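Long-range contacts in aspartate-semialdehyde dehydrogenase (Thermus thermophilus, PDB 2YV3), which probably catalyses the NADPH-dependent reductive dephosphorylation of L-aspartyl-4-phosphate to L-aspartate-semialdehyde, a step toward lysine, methionine and threonine: residues Arg31-Pro36 and Pro59-Leu64; Arg37-Arg42 and Val52-Glu57; Leu134-Arg139 and Glu257-Ala262; Ala140-Arg145 and Phe246-Thr251. All blocks are in the same frame, centred on the assembly; numbering follows the deposited sequence.

Interaction 1: residues Arg31-Pro36 and Pro59-Leu64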
loop_
_atom_site.group_PDB
_atom_site.type_symbol
_atom_site.label_atom_id
_atom_site.label_comp_id
_atom_site.label_asym_id
_atom_site.label_seq_id
_atom_site.Cartn_x
_atom_site.Cartn_y
_atom_site.Cartn_z
ATOM N N ARG A 31 30.806 24.142 -1.393
ATOM C CA ARG A 31 30.929 23.818 -2.815
ATOM C C ARG A 31 29.816 22.940 -3.394
ATOM O O ARG A 31 29.617 21.800 -2.977
ATOM C CB ARG A 31 32.287 23.163 -3.080
ATOM C CG ARG A 31 33.467 24.096 -2.893
ATOM C CD ARG A 31 34.763 23.354 -3.073
ATOM N NE ARG A 31 35.901 24.258 -3.137
ATOM C CZ ARG A 31 36.237 24.969 -4.207
ATOM N NH1 ARG A 31 35.525 24.885 -5.323
ATOM N NH2 ARG A 31 37.291 25.771 -4.161
ATOM N N LEU A 32 29.101 23.495 -4.367
ATOM C CA LEU A 32 28.013 22.806 -5.035
ATOM C C LEU A 32 28.453 22.356 -6.417
ATOM O O LEU A 32 28.972 23.146 -7.200
ATOM C CB LEU A 32 26.824 23.736 -5.157
ATOM C CG LEU A 32 26.344 24.315 -3.828
ATOM C CD1 LEU A 32 24.904 24.836 -4.046
ATOM C CD2 LEU A 32 26.412 23.243 -2.706
ATOM N N TYR A 33 28.235 21.085 -6.722
ATOM C CA TYR A 33 28.637 20.536 -8.008
ATOM C C TYR A 33 27.530 19.763 -8.737
ATOM O O TYR A 33 26.820 18.947 -8.147
ATOM C CB TYR A 33 29.850 19.619 -7.807
ATOM C CG TYR A 33 31.153 20.342 -7.569
ATOM C CD1 TYR A 33 31.807 21.009 -8.619
ATOM C CD2 TYR A 33 31.741 20.365 -6.307
ATOM C CE1 TYR A 33 33.004 21.671 -8.415
ATOM C CE2 TYR A 33 32.942 21.026 -6.093
ATOM C CZ TYR A 33 33.566 21.677 -7.155
ATOM O OH TYR A 33 34.753 22.341 -6.953
ATOM N N ALA A 34 27.401 20.017 -10.033
ATOM C CA ALA A 34 26.408 19.339 -10.858
ATOM C C ALA A 34 27.069 18.974 -12.174
ATOM O O ALA A 34 28.129 19.500 -12.510
ATOM C CB ALA A 34 25.211 20.257 -11.111
ATOM N N SER A 35 26.458 18.056 -12.912
ATOM C CA SER A 35 26.999 17.669 -14.211
ATOM C C SER A 35 26.642 18.830 -15.133
ATOM O O SER A 35 25.675 19.551 -14.887
ATOM C CB SER A 35 26.340 16.380 -14.719
ATOM O OG SER A 35 24.973 16.587 -15.047
ATOM N N PRO A 36 27.403 19.017 -16.212
ATOM C CA PRO A 36 27.122 20.116 -17.140
ATOM C C PRO A 36 25.696 20.686 -17.182
ATOM O O PRO A 36 25.536 21.901 -17.052
ATOM C CB PRO A 36 27.598 19.553 -18.472
ATOM C CG PRO A 36 28.879 18.846 -18.032
ATOM C CD PRO A 36 28.429 18.113 -16.762
ATOM N N PRO A 59 39.895 15.775 -9.750
ATOM C CA PRO A 59 39.757 15.785 -8.281
ATOM C C PRO A 59 40.219 16.973 -7.435
ATOM O O PRO A 59 41.393 17.039 -7.050
ATOM C CB PRO A 59 40.497 14.522 -7.860
ATOM C CG PRO A 59 40.329 13.634 -9.038
ATOM C CD PRO A 59 40.593 14.548 -10.176
ATOM N N LEU A 60 39.299 17.883 -7.110
ATOM C CA LEU A 60 39.652 19.029 -6.265
ATOM C C LEU A 60 38.462 19.928 -5.914
ATOM O O LEU A 60 37.515 20.058 -6.694
ATOM C CB LEU A 60 40.739 19.880 -6.943
ATOM C CG LEU A 60 41.762 20.552 -6.020
ATOM C CD1 LEU A 60 42.764 19.497 -5.579
ATOM C CD2 LEU A 60 42.476 21.709 -6.726
ATOM N N PRO A 61 38.482 20.549 -4.725
ATOM C CA PRO A 61 39.433 20.521 -3.606
ATOM C C PRO A 61 38.618 20.460 -2.307
ATOM O O PRO A 61 38.271 21.508 -1.752
ATOM C CB PRO A 61 40.126 21.861 -3.740
ATOM C CG PRO A 61 38.942 22.779 -4.052
ATOM C CD PRO A 61 37.915 21.905 -4.830
ATOM N N VAL A 62 38.326 19.268 -1.794
ATOM C CA VAL A 62 37.490 19.240 -0.603
ATOM C C VAL A 62 37.721 18.176 0.477
ATOM O O VAL A 62 38.249 17.087 0.223
ATOM C CB VAL A 62 36.003 19.211 -1.042
ATOM C CG1 VAL A 62 35.507 17.781 -1.132
ATOM C CG2 VAL A 62 35.170 20.062 -0.119
ATOM N N ASP A 63 37.304 18.534 1.690
ATOM C CA ASP A 63 37.400 17.697 2.887
ATOM C C ASP A 63 36.333 16.613 2.905
ATOM O O ASP A 63 36.575 15.474 3.304
ATOM C CB ASP A 63 37.191 18.569 4.118
ATOM C CG ASP A 63 38.471 18.955 4.777
ATOM O OD1 ASP A 63 38.526 20.054 5.369
ATOM O OD2 ASP A 63 39.414 18.144 4.708
ATOM N N LEU A 64 35.138 16.992 2.482
ATOM C CA LEU A 64 34.030 16.076 2.484
ATOM C C LEU A 64 33.210 16.222 1.216
ATOM O O LEU A 64 32.935 17.337 0.754
ATOM C CB LEU A 64 33.159 16.358 3.704
ATOM C CG LEU A 64 31.944 15.464 3.923
ATOM C CD1 LEU A 64 32.358 14.123 4.507
ATOM C CD2 LEU A 64 30.991 16.194 4.864
#
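The phenol oxygen of Tyr33 sits among three groups: OH is 3.6 Å from Leu60 O, 3.8 Å from Pro61 CD and 3.1 Å from Arg31 NH1. This is a corner of the Rossmann-type NAD(P)-binding domain. Strand 31-34 and the incoming strand 64-67 lie on either side of strand 3-6, and here the loop that leads into strand 64-67 passes the side chains of strand 31-34. Pro61, entered through a cis peptide bond, is the residue the two long side chains share. Its ring lies over one face of the Arg31 guanidinium, with CG 3.2 Å above the plane and displaced toward the rim, and the two side chains cross at about a right angle. Arg31 gets there by running straight out, extended from CG to NE, after a first torsion (chi1 -68°) that keeps CG beside the backbone N. The contact is van der Waals in kind, flat cation against saturated ring. Replacing Arg31 with a serine would probably strip the CG-CD edge of Pro61 of this cover and leave the loop looser beside Tyr33. Next along the loop, the CB of Val62 is directed toward the strand, and its side chain also packs on Ala4 of strand 3-6. Its CG2 methyl meets the stem of the arginine, 4.4 Å from Arg31 CD.

Interaction 2: residues Arg37-Arg42 and Val52-Glu57; sequences RSAGVR and VEPLPE
Val52, near the end of strand 48-54, meets the 37-42 loop with both of its branches. The setting is the Rossmann-type domain, where this loop leaves strand 31-34, passes the predicted NADP(+)-binding residues Arg37 and Ser38, and leads into strand 42-45 at the margin of the sheet. The loop passes along Val52 and presents mostly backbone oxygens to it. CG1 stands anti to the backbone N (chi1 -178°) and comes within 3.7 Å of Ser38 O. CG2, swung to the other side, faces the carbonyl of Val41, where Val41 O lies 3.2 Å from CG2 and 3.5 Å from Val52 CB. The carbonyl of Val52 itself comes up to that of Ala39, O to O at 3.2 Å; both are acceptors, so no hydrogen bond can join them. Val52 also packs on Ala34 of the neighbouring strand 31-34. Ser38 in turn makes a weak hydrogen bond through OG to Thr9 OG1, another predicted cofactor residue, so the loop that covers Val52 is also part of the probable dinucleotide site. At Glu53 the side chain points away from the loop, while its backbone pairs with Leu32 and Ala34. Pro54 returns to the contact: its CB makes a small apolar touch with Ala39 CB at 4.1 Å, and its CD lies 4.0 Å from Ala39 O. Beyond it the chain leaves the loop, and Leu55 reaches Ile73 and Trp81 of helix 70-83 while setting its CD2 methyl against Tyr33 CB.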
loop_
_atom_site.group_PDB
_atom_site.type_symbol
_atom_site.label_atom_id
_atom_site.label_comp_id
_atom_site.label_asym_id
_atom_site.label_seq_id
_atom_site.Cartn_x
_atom_site.Cartn_y
_atom_site.Cartn_z
ATOM N N ARG A 37 24.677 19.836 -17.357
ATOM C CA ARG A 37 23.271 20.290 -17.410
ATOM C C ARG A 37 23.027 21.560 -16.601
ATOM O O ARG A 37 22.538 22.562 -17.121
ATOM C CB ARG A 37 22.333 19.198 -16.894
ATOM C CG ARG A 37 22.007 18.119 -17.911
ATOM C CD ARG A 37 22.359 16.757 -17.352
ATOM N NE ARG A 37 21.956 16.660 -15.958
ATOM C CZ ARG A 37 22.137 15.590 -15.198
ATOM N NH1 ARG A 37 22.715 14.507 -15.700
ATOM N NH2 ARG A 37 21.749 15.615 -13.929
ATOM N N SER A 38 23.339 21.500 -15.315
ATOM C CA SER A 38 23.209 22.665 -14.462
ATOM C C SER A 38 24.629 23.200 -14.251
ATOM O O SER A 38 25.248 22.989 -13.213
ATOM C CB SER A 38 22.564 22.282 -13.135
ATOM O OG SER A 38 22.491 20.875 -13.013
ATOM N N ALA A 39 25.144 23.877 -15.271
ATOM C CA ALA A 39 26.487 24.437 -15.226
ATOM C C ALA A 39 26.436 25.886 -14.757
ATOM O O ALA A 39 27.435 26.429 -14.259
ATOM C CB ALA A 39 27.128 24.361 -16.608
ATOM N N GLY A 40 25.270 26.506 -14.914
ATOM C CA GLY A 40 25.112 27.893 -14.518
ATOM C C GLY A 40 23.758 28.177 -13.911
ATOM O O GLY A 40 22.868 28.703 -14.575
ATOM N N VAL A 41 23.616 27.822 -12.640
ATOM C CA VAL A 41 22.380 28.010 -11.900
ATOM C C VAL A 41 22.743 28.276 -10.445
ATOM O O VAL A 41 23.849 27.937 -10.003
ATOM C CB VAL A 41 21.507 26.754 -11.989
ATOM C CG1 VAL A 41 20.489 26.719 -10.847
ATOM C CG2 VAL A 41 20.822 26.716 -13.351
ATOM N N ARG A 42 21.818 28.883 -9.705
ATOM C CA ARG A 42 22.072 29.196 -8.310
ATOM C C ARG A 42 21.024 28.680 -7.314
ATOM O O ARG A 42 19.805 28.711 -7.551
ATOM C CB ARG A 42 22.255 30.713 -8.140
ATOM C CG ARG A 42 23.471 31.276 -8.851
ATOM C CD ARG A 42 23.086 32.531 -9.593
ATOM N NE ARG A 42 21.900 32.276 -10.409
ATOM C CZ ARG A 42 20.964 33.178 -10.690
ATOM N NH1 ARG A 42 21.063 34.416 -10.223
ATOM N NH2 ARG A 42 19.910 32.829 -11.411
ATOM N N VAL A 52 26.838 26.899 -8.772
ATOM C CA VAL A 52 26.896 25.446 -8.991
ATOM C C VAL A 52 27.888 25.129 -10.104
ATOM O O VAL A 52 27.576 25.281 -11.271
ATOM C CB VAL A 52 25.510 24.871 -9.415
ATOM C CG1 VAL A 52 25.594 23.352 -9.591
ATOM C CG2 VAL A 52 24.462 25.224 -8.378
ATOM N N GLU A 53 29.073 24.681 -9.739
ATOM C CA GLU A 53 30.090 24.363 -10.722
ATOM C C GLU A 53 29.825 23.030 -11.387
ATOM O O GLU A 53 29.314 22.107 -10.761
ATOM C CB GLU A 53 31.459 24.302 -10.054
ATOM C CG GLU A 53 31.693 25.432 -9.088
ATOM C CD GLU A 53 31.202 26.748 -9.644
ATOM O OE1 GLU A 53 31.752 27.201 -10.681
ATOM O OE2 GLU A 53 30.257 27.319 -9.049
ATOM N N PRO A 54 30.145 22.916 -12.683
ATOM C CA PRO A 54 29.908 21.624 -13.328
ATOM C C PRO A 54 31.088 20.777 -12.888
ATOM O O PRO A 54 32.134 21.317 -12.555
ATOM C CB PRO A 54 29.935 21.967 -14.812
ATOM C CG PRO A 54 30.925 23.103 -14.864
ATOM C CD PRO A 54 30.545 23.943 -13.660
ATOM N N LEU A 55 30.924 19.464 -12.862
ATOM C CA LEU A 55 32.013 18.605 -12.429
ATOM C C LEU A 55 33.175 18.533 -13.405
ATOM O O LEU A 55 32.988 18.213 -14.581
ATOM C CB LEU A 55 31.496 17.199 -12.126
ATOM C CG LEU A 55 30.976 17.090 -10.694
ATOM C CD1 LEU A 55 30.784 15.625 -10.325
ATOM C CD2 LEU A 55 31.972 17.751 -9.749
ATOM N N PRO A 56 34.393 18.849 -12.920
ATOM C CA PRO A 56 35.670 18.859 -13.650
ATOM C C PRO A 56 36.407 17.527 -13.634
ATOM O O PRO A 56 36.746 17.028 -12.568
ATOM C CB PRO A 56 36.465 19.928 -12.919
ATOM C CG PRO A 56 36.058 19.696 -11.492
ATOM C CD PRO A 56 34.545 19.530 -11.617
ATOM N N GLU A 57 36.659 16.961 -14.811
ATOM C CA GLU A 57 37.383 15.690 -14.892
ATOM C C GLU A 57 38.759 15.864 -14.233
ATOM O O GLU A 57 39.792 15.838 -14.924
ATOM C CB GLU A 57 37.576 15.270 -16.360
ATOM C CG GLU A 57 36.305 15.232 -17.211
ATOM C CD GLU A 57 35.115 14.726 -16.433
ATOM O OE1 GLU A 57 35.318 13.882 -15.539
ATOM O OE2 GLU A 57 33.978 15.162 -16.712
#

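Interaction 3: residues Leu134-Arg139 and Glu257-Ala262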
loop_
_atom_site.group_PDB
_atom_site.type_symbol
_atom_site.label_atom_id
_atom_site.label_comp_id
_atom_site.label_asym_id
_atom_site.label_seq_id
_atom_site.Cartn_x
_atom_site.Cartn_y
_atom_site.Cartn_z
ATOM N N LEU A 134 13.196 -1.000 12.577
ATOM C CA LEU A 134 13.559 -2.410 12.716
ATOM C C LEU A 134 14.895 -2.649 13.397
ATOM O O LEU A 134 15.234 -3.780 13.729
ATOM C CB LEU A 134 13.553 -3.121 11.356
ATOM C CG LEU A 134 13.394 -4.641 11.488
ATOM C CD1 LEU A 134 11.930 -4.946 11.846
ATOM C CD2 LEU A 134 13.802 -5.342 10.200
ATOM N N TRP A 135 15.665 -1.595 13.607
ATOM C CA TRP A 135 16.935 -1.778 14.277
ATOM C C TRP A 135 16.731 -2.241 15.723
ATOM O O TRP A 135 17.219 -3.301 16.127
ATOM C CB TRP A 135 17.759 -0.490 14.289
ATOM C CG TRP A 135 18.978 -0.749 15.060
ATOM C CD1 TRP A 135 19.472 -0.019 16.097
ATOM C CD2 TRP A 135 19.788 -1.918 14.966
ATOM N NE1 TRP A 135 20.536 -0.674 16.665
ATOM C CE2 TRP A 135 20.751 -1.843 15.987
ATOM C CE3 TRP A 135 19.790 -3.026 14.114
ATOM C CZ2 TRP A 135 21.706 -2.829 16.185
ATOM C CZ3 TRP A 135 20.734 -4.000 14.304
ATOM C CH2 TRP A 135 21.684 -3.899 15.335
ATOM N N PRO A 136 16.004 -1.440 16.528
ATOM C CA PRO A 136 15.757 -1.806 17.926
ATOM C C PRO A 136 14.955 -3.096 18.177
ATOM O O PRO A 136 15.115 -3.729 19.216
ATOM C CB PRO A 136 15.087 -0.551 18.495
ATOM C CG PRO A 136 14.401 0.041 17.300
ATOM C CD PRO A 136 15.413 -0.124 16.215
ATOM N N LEU A 137 14.108 -3.502 17.240
ATOM C CA LEU A 137 13.327 -4.729 17.428
ATOM C C LEU A 137 14.274 -5.905 17.290
ATOM O O LEU A 137 14.233 -6.868 18.050
ATOM C CB LEU A 137 12.218 -4.829 16.375
ATOM C CG LEU A 137 11.056 -3.819 16.433
ATOM C CD1 LEU A 137 11.535 -2.449 16.931
ATOM C CD2 LEU A 137 10.429 -3.693 15.034
ATOM N N HIS A 138 15.134 -5.807 16.292
ATOM C CA HIS A 138 16.124 -6.824 16.040
ATOM C C HIS A 138 16.972 -6.994 17.297
ATOM O O HIS A 138 16.902 -8.012 17.964
ATOM C CB HIS A 138 16.988 -6.393 14.859
ATOM C CG HIS A 138 18.194 -7.246 14.644
ATOM N ND1 HIS A 138 18.116 -8.607 14.445
ATOM C CD2 HIS A 138 19.507 -6.930 14.579
ATOM C CE1 HIS A 138 19.334 -9.090 14.267
ATOM N NE2 HIS A 138 20.195 -8.093 14.344
ATOM N N ARG A 139 17.752 -5.977 17.633
ATOM C CA ARG A 139 18.611 -6.047 18.807
ATOM C C ARG A 139 17.938 -6.651 20.051
ATOM O O ARG A 139 18.531 -7.473 20.755
ATOM C CB ARG A 139 19.170 -4.655 19.115
ATOM C CG ARG A 139 18.119 -3.576 19.330
ATOM C CD ARG A 139 18.646 -2.162 19.008
ATOM N NE ARG A 139 19.694 -1.698 19.910
ATOM C CZ ARG A 139 20.933 -2.187 19.954
ATOM N NH1 ARG A 139 21.295 -3.171 19.139
ATOM N NH2 ARG A 139 21.820 -1.688 20.815
ATOM N N GLU A 257 7.683 0.383 24.627
ATOM C CA GLU A 257 8.609 1.040 25.544
ATOM C C GLU A 257 9.993 1.045 24.886
ATOM O O GLU A 257 10.649 2.079 24.822
ATOM C CB GLU A 257 8.620 0.306 26.905
ATOM C CG GLU A 257 7.372 0.586 27.782
ATOM C CD GLU A 257 6.996 -0.568 28.734
ATOM O OE1 GLU A 257 6.638 -1.670 28.248
ATOM O OE2 GLU A 257 7.048 -0.372 29.978
ATOM N N VAL A 258 10.431 -0.107 24.387
ATOM C CA VAL A 258 11.718 -0.189 23.704
ATOM C C VAL A 258 11.731 0.819 22.558
ATOM O O VAL A 258 12.624 1.657 22.461
ATOM C CB VAL A 258 11.948 -1.594 23.123
ATOM C CG1 VAL A 258 13.172 -1.602 22.214
ATOM C CG2 VAL A 258 12.104 -2.596 24.270
ATOM N N LEU A 259 10.743 0.733 21.676
ATOM C CA LEU A 259 10.671 1.685 20.579
ATOM C C LEU A 259 10.639 3.083 21.159
ATOM O O LEU A 259 11.264 3.982 20.627
ATOM C CB LEU A 259 9.425 1.449 19.722
ATOM C CG LEU A 259 9.555 0.289 18.732
ATOM C CD1 LEU A 259 8.190 -0.070 18.168
ATOM C CD2 LEU A 259 10.536 0.671 17.623
ATOM N N LYS A 260 9.924 3.258 22.262
ATOM C CA LYS A 260 9.823 4.564 22.903
ATOM C C LYS A 260 11.169 5.152 23.331
ATOM O O LYS A 260 11.236 6.322 23.726
ATOM C CB LYS A 260 8.889 4.494 24.112
ATOM C CG LYS A 260 7.446 4.888 23.827
ATOM C CD LYS A 260 7.315 6.386 23.671
ATOM C CE LYS A 260 5.863 6.850 23.780
ATOM N NZ LYS A 260 4.962 6.344 22.686
ATOM N N GLU A 261 12.235 4.360 23.225
ATOM C CA GLU A 261 13.571 4.818 23.601
ATOM C C GLU A 261 14.540 5.034 22.449
ATOM O O GLU A 261 15.471 5.831 22.554
ATOM C CB GLU A 261 14.199 3.837 24.579
ATOM C CG GLU A 261 13.557 3.884 25.933
ATOM C CD GLU A 261 13.409 5.305 26.391
ATOM O OE1 GLU A 261 14.406 6.062 26.272
ATOM O OE2 GLU A 261 12.305 5.667 26.857
ATOM N N ALA A 262 14.331 4.323 21.350
ATOM C CA ALA A 262 15.202 4.438 20.187
ATOM C C ALA A 262 15.317 5.874 19.673
ATOM O O ALA A 262 14.365 6.661 19.748
ATOM C CB ALA A 262 14.701 3.520 19.070
#
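Leu259 pushes one methyl, CD2, between two residues of the facing helix, lying 3.9 Å from Pro136 CG and against Leu137 CD1. The two approaches differ. Pro136 and Leu259 meet at about a right angle, the proline ring presenting its CG to the leucine branch, whereas Leu137 and Leu259 cross obliquely, methyl against methyl. Neither leucine aims its CB squarely at the other helix, yet the branched ends converge; in Leu259 CG is held beside the backbone N (chi1 -79°), and CD1 continues the chain while CD2, the branch turned off it, makes the contact. The same Pro136 CG also meets Ala262 CB at 3.9 Å, so the ring lies against both residues. Here, in the dimerisation domain, helix 125-141 packs against the C-terminal part of helix 252-259 and on to Ala262. Pro136 has no N-H to give, and the helix is kinked where that bond to the preceding turn is missing. Leu134 and Leu137 pack on the domain's sheet, Leu137 resting on Phe246 and Phe305, while Leu259 also packs on Val267. At the edge of the contact Val258, with CG1 anti to its own N, brings that methyl 4.3 Å from Pro136 CB.

Interaction 4: residues Ala140-Arg145 and Phe246-Thr251; sequences AFQAKR and FARPVT
Backbone hydrogen bonds join Phe141 and Gln142 to Ala247 and Arg248. Phe141 O accepts twice: Ala247 N comes in nearly along the C=O axis at 3.1 Å, while Arg248 N, 3.3 Å away, is tilted 32° from the carbonyl plane although its N-H points almost straight at the oxygen. Ala247 N is shared, giving a second bond of 2.7 Å to Gln142 O. These bonds hold the turn where helix 125-141 ends, Gln142 having positive phi, and strand 143-151 begins beside the end of strand 237-246 in the dimerisation domain; Ala143 and Phe246 form an antiparallel, non-hydrogen-bonded pair with diverging side chains. Among the rings, Phe141 and Phe246 make a T-shaped pair, the edge of Phe141 toward the face of Phe246, with centroids 5.6 Å apart and planes at 73°. Val250 CG1 adds a CH-pi contact over one face of Phe141, 3.9 Å from the ring centroid, and Ala140 CB covers the opposite face. Among the charged side chains, Arg248 as modelled lays one guanidinium face over the aliphatic stem of Gln142, though its path past the helix end is doubtful. If that placement holds, a serine at Arg248 would probably leave the stem uncovered. Asn301 ND2 bonds to Arg248 O.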
loop_
_atom_site.group_PDB
_atom_site.type_symbol
_atom_site.label_atom_id
_atom_site.label_comp_id
_atom_site.label_asym_id
_atom_site.label_seq_id
_atom_site.Cartn_x
_atom_site.Cartn_y
_atom_site.Cartn_z
ATOM N N ALA A 140 16.696 -6.260 20.311
ATOM C CA ALA A 140 15.959 -6.759 21.477
ATOM C C ALA A 140 15.317 -8.130 21.303
ATOM O O ALA A 140 15.435 -8.978 22.179
ATOM C CB ALA A 140 14.866 -5.746 21.892
ATOM N N PHE A 141 14.661 -8.346 20.166
ATOM C CA PHE A 141 13.941 -9.584 19.911
ATOM C C PHE A 141 14.462 -10.544 18.852
ATOM O O PHE A 141 13.852 -11.587 18.625
ATOM C CB PHE A 141 12.506 -9.244 19.544
ATOM C CG PHE A 141 11.837 -8.292 20.501
ATOM C CD1 PHE A 141 11.723 -8.602 21.856
ATOM C CD2 PHE A 141 11.276 -7.102 20.029
ATOM C CE1 PHE A 141 11.063 -7.755 22.722
ATOM C CE2 PHE A 141 10.609 -6.242 20.894
ATOM C CZ PHE A 141 10.503 -6.574 22.246
ATOM N N GLN A 142 15.563 -10.209 18.196
ATOM C CA GLN A 142 16.098 -11.062 17.143
ATOM C C GLN A 142 15.016 -11.525 16.170
ATOM O O GLN A 142 14.200 -12.391 16.483
ATOM C CB GLN A 142 16.810 -12.294 17.718
ATOM C CG GLN A 142 18.260 -12.050 18.132
ATOM C CD GLN A 142 19.166 -13.221 17.771
ATOM O OE1 GLN A 142 19.201 -13.656 16.611
ATOM N NE2 GLN A 142 19.904 -13.732 18.758
ATOM N N ALA A 143 15.026 -10.948 14.978
ATOM C CA ALA A 143 14.067 -11.300 13.960
ATOM C C ALA A 143 14.610 -12.507 13.196
ATOM O O ALA A 143 15.713 -12.983 13.458
ATOM C CB ALA A 143 13.854 -10.110 13.015
ATOM N N LYS A 144 13.816 -13.003 12.258
ATOM C CA LYS A 144 14.203 -14.131 11.449
ATOM C C LYS A 144 13.370 -14.121 10.183
ATOM O O LYS A 144 13.630 -14.892 9.264
ATOM C CB LYS A 144 13.965 -15.442 12.196
ATOM C CG LYS A 144 13.080 -15.362 13.438
ATOM C CD LYS A 144 12.528 -16.740 13.816
ATOM C CE LYS A 144 13.623 -17.782 14.020
ATOM N NZ LYS A 144 13.075 -19.170 13.937
ATOM N N ARG A 145 12.385 -13.226 10.123
ATOM C CA ARG A 145 11.499 -13.175 8.963
ATOM C C ARG A 145 10.696 -11.871 8.832
ATOM O O ARG A 145 9.817 -11.610 9.644
ATOM C CB ARG A 145 10.538 -14.371 9.045
ATOM C CG ARG A 145 10.243 -15.045 7.723
ATOM C CD ARG A 145 10.183 -16.556 7.879
ATOM N NE ARG A 145 9.013 -17.008 8.625
ATOM C CZ ARG A 145 8.792 -18.280 8.964
ATOM N NH1 ARG A 145 9.664 -19.229 8.628
ATOM N NH2 ARG A 145 7.691 -18.611 9.633
ATOM N N PHE A 246 9.771 -13.307 15.354
ATOM C CA PHE A 246 10.898 -13.153 16.264
ATOM C C PHE A 246 11.427 -14.403 16.944
ATOM O O PHE A 246 10.816 -15.474 16.899
ATOM C CB PHE A 246 10.541 -12.125 17.331
ATOM C CG PHE A 246 10.306 -10.757 16.787
ATOM C CD1 PHE A 246 11.380 -9.911 16.519
ATOM C CD2 PHE A 246 9.014 -10.314 16.523
ATOM C CE1 PHE A 246 11.173 -8.638 15.992
ATOM C CE2 PHE A 246 8.798 -9.040 15.997
ATOM C CZ PHE A 246 9.881 -8.200 15.729
ATOM N N ALA A 247 12.585 -14.250 17.571
ATOM C CA ALA A 247 13.202 -15.352 18.293
ATOM C C ALA A 247 12.584 -15.333 19.672
ATOM O O ALA A 247 12.026 -16.327 20.143
ATOM C CB ALA A 247 14.705 -15.139 18.403
ATOM N N ARG A 248 12.686 -14.162 20.301
ATOM C CA ARG A 248 12.160 -13.939 21.635
ATOM C C ARG A 248 10.703 -13.536 21.561
ATOM O O ARG A 248 10.263 -12.933 20.577
ATOM C CB ARG A 248 12.954 -12.849 22.342
ATOM C CG ARG A 248 14.447 -13.062 22.322
ATOM C CD ARG A 248 15.103 -11.794 21.819
ATOM N NE ARG A 248 16.551 -11.858 21.791
ATOM C CZ ARG A 248 17.236 -12.804 21.164
ATOM N NH1 ARG A 248 16.597 -13.766 20.512
ATOM N NH2 ARG A 248 18.561 -12.790 21.196
ATOM N N PRO A 249 9.945 -13.840 22.627
ATOM C CA PRO A 249 8.514 -13.536 22.744
ATOM C C PRO A 249 8.301 -12.037 22.655
ATOM O O PRO A 249 8.821 -11.270 23.485
ATOM C CB PRO A 249 8.166 -14.075 24.123
ATOM C CG PRO A 249 9.409 -13.749 24.911
ATOM C CD PRO A 249 10.516 -14.178 23.949
ATOM N N VAL A 250 7.562 -11.606 21.639
ATOM C CA VAL A 250 7.310 -10.187 21.516
ATOM C C VAL A 250 6.171 -9.843 22.400
ATOM O O VAL A 250 5.552 -10.709 23.012
ATOM C CB VAL A 250 6.919 -9.718 20.113
ATOM C CG1 VAL A 250 7.931 -8.697 19.642
ATOM C CG2 VAL A 250 6.795 -10.882 19.168
ATOM N N THR A 251 5.895 -8.552 22.426
ATOM C CA THR A 251 4.842 -7.990 23.232
ATOM C C THR A 251 4.632 -6.619 22.623
ATOM O O THR A 251 5.577 -5.819 22.529
ATOM C CB THR A 251 5.331 -7.836 24.682
ATOM O OG1 THR A 251 6.450 -8.725 24.897
ATOM C CG2 THR A 251 4.218 -8.181 25.657
#

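In the fold
From the N terminus, the first loop to open is that of interaction 1, where strand 31-34 meets the run into strand 64-67. Interaction 2, nested inside it, closes before it does, and the two touch through the neighbouring strands 31-34 and 48-54, so both lie in the part of the nucleotide-binding sheet next to its outermost strand 42-45. The chain then passes to the dimerisation domain on the opposite side of its centre. There interaction 3 spans 118 residues to join helix 125-141 to helix 252-259, and interaction 4 is nested within that loop, the centres of interactions 3 and 4 about 11 Å apart, where the same first helix hands over to strand 143-151. The two nested pairs follow in series.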